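Long-range contact in PaaA (Enterobacter agglomerans, PDB 5FF5), which probably activates a carboxylate by adenylation, as ThiF/E1-like enzymes do, on the route to the bicyclic core of the peptide antibiotic pantocin A: residues L130-G141 against S154-D163. Numbering follows the deposited sequence.
Sequences LKQSKVAIFGMG and SGIGTLRLID
Ser-154 meets Leu-130 where helix 142-153 ends: its carbonyl O lies 3.4 Å from Leu-130 CD1 while taking amide N-H groups from Gln-109 and Gln-127. Gly-155 closes the helix in a Schellman motif, and Ile-156 swings its CD1 back across Val-135 CG2 (3.7 Å), the two side chains crossing almost at right angles beside Ile-344 of helix 326-345. Gly-157 CA lies against Lys-131 O and Ser-133 O, where a CB would collide with both carbonyls; its N makes a weak bond to Leu-130 O. Parallel pairing follows from Thr-158, whose CB and CG2 lie alongside the aliphatic chain of Lys-134. On the reverse face Leu-159 CD2 touches Ile-137 CD1 (3.9 Å). Arg-160 N and O bond in alternation to Val-135 O and Ile-137 N, each 2.9 Å and nearly straight. The Lys-134 chain bends at chi3 (40°), bringing NZ near Arg-160 NH1. Both are donors and do not bond to each other; salt bridges from Lys-134 to Asp-224 and from Arg-160 to Glu-205 probably offset the like charges. Leu-161 CD2 meets the selenium of Met-140, a selenomethionine, with helix 187-198 covering both leucines. Ile-162 lays CG1 over one face of the Phe-138 ring, off-centre toward its rim. Finally Asp-163, its CG anti to the backbone N (chi1 -169°), receives Met-140 N-H on the anti side of OD2, 2.9 Å away and 34° out of the carboxylate plane, while OD1 takes Asp-165 N. At the C-terminal ends of this beta-alpha-beta unit's two strands, Asp-163 thus holds the amide between Gly-139 and Gly-141, which would fix the turn, consistent with a Rossmann-type nucleotide loop; a sulfate, probably from the crystallisation liquor, lies near Gly-141 and may mark an anion site.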
loop_
_atom_site.group_PDB
_atom_site.type_symbol
_atom_site.label_atom_id
_atom_site.label_comp_id
_atom_site.label_asym_id
_atom_site.label_seq_id
_atom_site.Cartn_x
_atom_site.Cartn_y
_atom_site.Cartn_z
ATOM N N LEU A 130 -16.503 1.915 11.759
ATOM C CA LEU A 130 -15.712 2.774 10.904
ATOM C C LEU A 130 -16.557 3.944 10.436
ATOM O O LEU A 130 -16.070 5.060 10.367
ATOM C CB LEU A 130 -15.147 2.008 9.698
ATOM C CG LEU A 130 -14.021 0.993 9.900
ATOM C CD1 LEU A 130 -13.635 0.357 8.574
ATOM C CD2 LEU A 130 -12.806 1.632 10.600
ATOM N N LYS A 131 -17.814 3.702 10.083
ATOM C CA LYS A 131 -18.618 4.791 9.568
ATOM C C LYS A 131 -18.889 5.802 10.668
ATOM O O LYS A 131 -19.082 7.002 10.419
ATOM C CB LYS A 131 -19.935 4.302 8.960
ATOM C CG LYS A 131 -20.720 5.478 8.370
ATOM C CD LYS A 131 -21.888 5.131 7.476
ATOM C CE LYS A 131 -22.197 6.348 6.608
ATOM N NZ LYS A 131 -23.133 6.119 5.475
ATOM N N GLN A 132 -18.871 5.330 11.900
ATOM C CA GLN A 132 -19.160 6.213 13.001
ATOM C C GLN A 132 -17.930 7.019 13.428
ATOM O O GLN A 132 -18.043 7.942 14.237
ATOM C CB GLN A 132 -19.743 5.403 14.145
ATOM C CG GLN A 132 -21.184 5.095 13.861
ATOM C CD GLN A 132 -21.628 3.766 14.410
ATOM O OE1 GLN A 132 -20.826 2.984 14.925
ATOM N NE2 GLN A 132 -22.917 3.495 14.301
ATOM N N SER A 133 -16.773 6.689 12.861
ATOM C CA SER A 133 -15.529 7.346 13.221
ATOM C C SER A 133 -15.289 8.653 12.501
ATOM O O SER A 133 -15.793 8.858 11.404
ATOM C CB SER A 133 -14.357 6.425 12.961
ATOM O OG SER A 133 -14.344 5.392 13.915
ATOM N N LYS A 134 -14.500 9.520 13.140
ATOM C CA LYS A 134 -14.067 10.800 12.574
ATOM C C LYS A 134 -12.579 10.973 12.780
ATOM O O LYS A 134 -12.106 11.062 13.911
ATOM C CB LYS A 134 -14.797 11.982 13.215
ATOM C CG LYS A 134 -16.298 11.996 13.014
ATOM C CD LYS A 134 -16.857 13.383 13.303
ATOM C CE LYS A 134 -15.922 14.452 12.762
ATOM N NZ LYS A 134 -16.470 15.820 12.953
ATOM N N VAL A 135 -11.840 11.040 11.688
ATOM C CA VAL A 135 -10.397 11.116 11.774
ATOM C C VAL A 135 -9.974 12.474 11.285
ATOM O O VAL A 135 -10.470 12.946 10.266
ATOM C CB VAL A 135 -9.726 9.958 10.975
ATOM C CG1 VAL A 135 -8.228 9.987 11.081
ATOM C CG2 VAL A 135 -10.231 8.658 11.500
ATOM N N ALA A 136 -9.113 13.128 12.060
ATOM C CA ALA A 136 -8.591 14.439 11.707
ATOM C C ALA A 136 -7.146 14.281 11.325
ATOM O O ALA A 136 -6.373 13.642 12.023
ATOM C CB ALA A 136 -8.748 15.420 12.847
ATOM N N ILE A 137 -6.788 14.845 10.191
ATOM C CA ILE A 137 -5.448 14.700 9.651
ATOM C C ILE A 137 -4.812 16.067 9.510
ATOM O O ILE A 137 -5.367 16.961 8.874
ATOM C CB ILE A 137 -5.453 13.977 8.293
ATOM C CG1 ILE A 137 -6.274 12.696 8.400
ATOM C CG2 ILE A 137 -4.055 13.610 7.880
ATOM C CD1 ILE A 137 -6.417 11.956 7.086
ATOM N N PHE A 138 -3.671 16.238 10.161
ATOM C CA PHE A 138 -3.010 17.522 10.189
ATOM C C PHE A 138 -1.939 17.578 9.131
ATOM O O PHE A 138 -0.835 17.121 9.347
ATOM C CB PHE A 138 -2.443 17.799 11.592
ATOM C CG PHE A 138 -3.497 18.194 12.587
ATOM C CD1 PHE A 138 -3.823 19.528 12.770
ATOM C CD2 PHE A 138 -4.203 17.238 13.287
ATOM C CE1 PHE A 138 -4.811 19.896 13.647
ATOM C CE2 PHE A 138 -5.190 17.593 14.158
ATOM C CZ PHE A 138 -5.494 18.924 14.344
ATOM N N GLY A 139 -2.277 18.134 7.979
ATOM C CA GLY A 139 -1.306 18.330 6.917
ATOM C C GLY A 139 -1.530 17.397 5.734
ATOM O O GLY A 139 -1.540 16.171 5.896
HETATM N N MSE A 140 -1.703 17.965 4.544
HETATM C CA MSE A 140 -1.950 17.149 3.366
HETATM C C MSE A 140 -0.746 17.088 2.416
HETATM O O MSE A 140 -0.881 17.191 1.192
HETATM C CB MSE A 140 -3.193 17.655 2.646
HETATM C CG MSE A 140 -4.477 17.448 3.457
HETATM SE SE MSE A 140 -5.002 15.563 3.718
HETATM C CE MSE A 140 -4.426 15.379 5.560
ATOM N N GLY A 141 0.430 16.917 3.005
ATOM C CA GLY A 141 1.634 16.583 2.269
ATOM C C GLY A 141 1.599 15.117 1.865
ATOM O O GLY A 141 0.527 14.504 1.774
ATOM N N SER A 154 -11.634 2.876 2.814
ATOM C CA SER A 154 -11.943 1.857 3.790
ATOM C C SER A 154 -13.287 2.116 4.463
ATOM O O SER A 154 -13.753 1.315 5.286
ATOM C CB SER A 154 -10.830 1.805 4.807
ATOM O OG SER A 154 -9.640 1.432 4.147
ATOM N N GLY A 155 -13.921 3.229 4.102
ATOM C CA GLY A 155 -15.226 3.536 4.635
ATOM C C GLY A 155 -15.198 4.310 5.934
ATOM O O GLY A 155 -16.135 4.203 6.709
ATOM N N ILE A 156 -14.123 5.051 6.201
ATOM C CA ILE A 156 -14.078 5.960 7.357
ATOM C C ILE A 156 -15.285 6.881 7.322
ATOM O O ILE A 156 -15.738 7.291 6.259
ATOM C CB ILE A 156 -12.801 6.836 7.385
ATOM C CG1 ILE A 156 -12.388 7.149 8.815
ATOM C CG2 ILE A 156 -12.982 8.110 6.578
ATOM C CD1 ILE A 156 -11.740 5.983 9.510
ATOM N N GLY A 157 -15.844 7.177 8.479
ATOM C CA GLY A 157 -17.046 7.988 8.499
ATOM C C GLY A 157 -16.864 9.418 8.007
ATOM O O GLY A 157 -17.546 9.854 7.083
ATOM N N THR A 158 -15.950 10.151 8.640
ATOM C CA THR A 158 -15.720 11.556 8.328
ATOM C C THR A 158 -14.229 11.873 8.328
ATOM O O THR A 158 -13.473 11.377 9.162
ATOM C CB THR A 158 -16.419 12.480 9.325
ATOM O OG1 THR A 158 -17.795 12.109 9.443
ATOM C CG2 THR A 158 -16.303 13.927 8.877
ATOM N N LEU A 159 -13.812 12.723 7.405
ATOM C CA LEU A 159 -12.434 13.165 7.350
ATOM C C LEU A 159 -12.345 14.652 7.595
ATOM O O LEU A 159 -13.032 15.414 6.932
ATOM C CB LEU A 159 -11.810 12.816 5.993
ATOM C CG LEU A 159 -11.289 11.388 5.780
ATOM C CD1 LEU A 159 -10.727 11.254 4.390
ATOM C CD2 LEU A 159 -10.217 11.032 6.793
ATOM N N ARG A 160 -11.532 15.056 8.573
ATOM C CA ARG A 160 -11.225 16.470 8.791
ATOM C C ARG A 160 -9.850 16.765 8.257
ATOM O O ARG A 160 -8.870 16.292 8.822
ATOM C CB ARG A 160 -11.244 16.849 10.269
ATOM C CG ARG A 160 -12.514 16.538 10.996
ATOM C CD ARG A 160 -12.430 16.988 12.447
ATOM N NE ARG A 160 -12.598 18.429 12.603
ATOM C CZ ARG A 160 -13.777 19.039 12.660
ATOM N NH1 ARG A 160 -14.893 18.327 12.559
ATOM N NH2 ARG A 160 -13.839 20.358 12.819
ATOM N N LEU A 161 -9.764 17.548 7.186
ATOM C CA LEU A 161 -8.470 17.855 6.589
ATOM C C LEU A 161 -8.076 19.269 6.966
ATOM O O LEU A 161 -8.873 20.186 6.824
ATOM C CB LEU A 161 -8.502 17.709 5.073
ATOM C CG LEU A 161 -9.097 16.430 4.512
ATOM C CD1 LEU A 161 -9.105 16.564 3.021
ATOM C CD2 LEU A 161 -8.280 15.234 4.952
ATOM N N ILE A 162 -6.834 19.433 7.420
ATOM C CA ILE A 162 -6.315 20.719 7.882
ATOM C C ILE A 162 -5.083 21.101 7.082
ATOM O O ILE A 162 -4.048 20.471 7.225
ATOM C CB ILE A 162 -5.909 20.645 9.383
ATOM C CG1 ILE A 162 -6.895 19.798 10.188
ATOM C CG2 ILE A 162 -5.684 22.018 9.959
ATOM C CD1 ILE A 162 -8.337 20.066 9.866
ATOM N N ASP A 163 -5.158 22.147 6.273
ATOM C CA ASP A 163 -3.995 22.532 5.486
ATOM C C ASP A 163 -4.136 23.878 4.769
ATOM O O ASP A 163 -5.185 24.195 4.196
ATOM C CB ASP A 163 -3.705 21.437 4.471
ATOM C CG ASP A 163 -2.370 21.602 3.791
ATOM O OD1 ASP A 163 -2.260 22.501 2.923
ATOM O OD2 ASP A 163 -1.440 20.828 4.118
#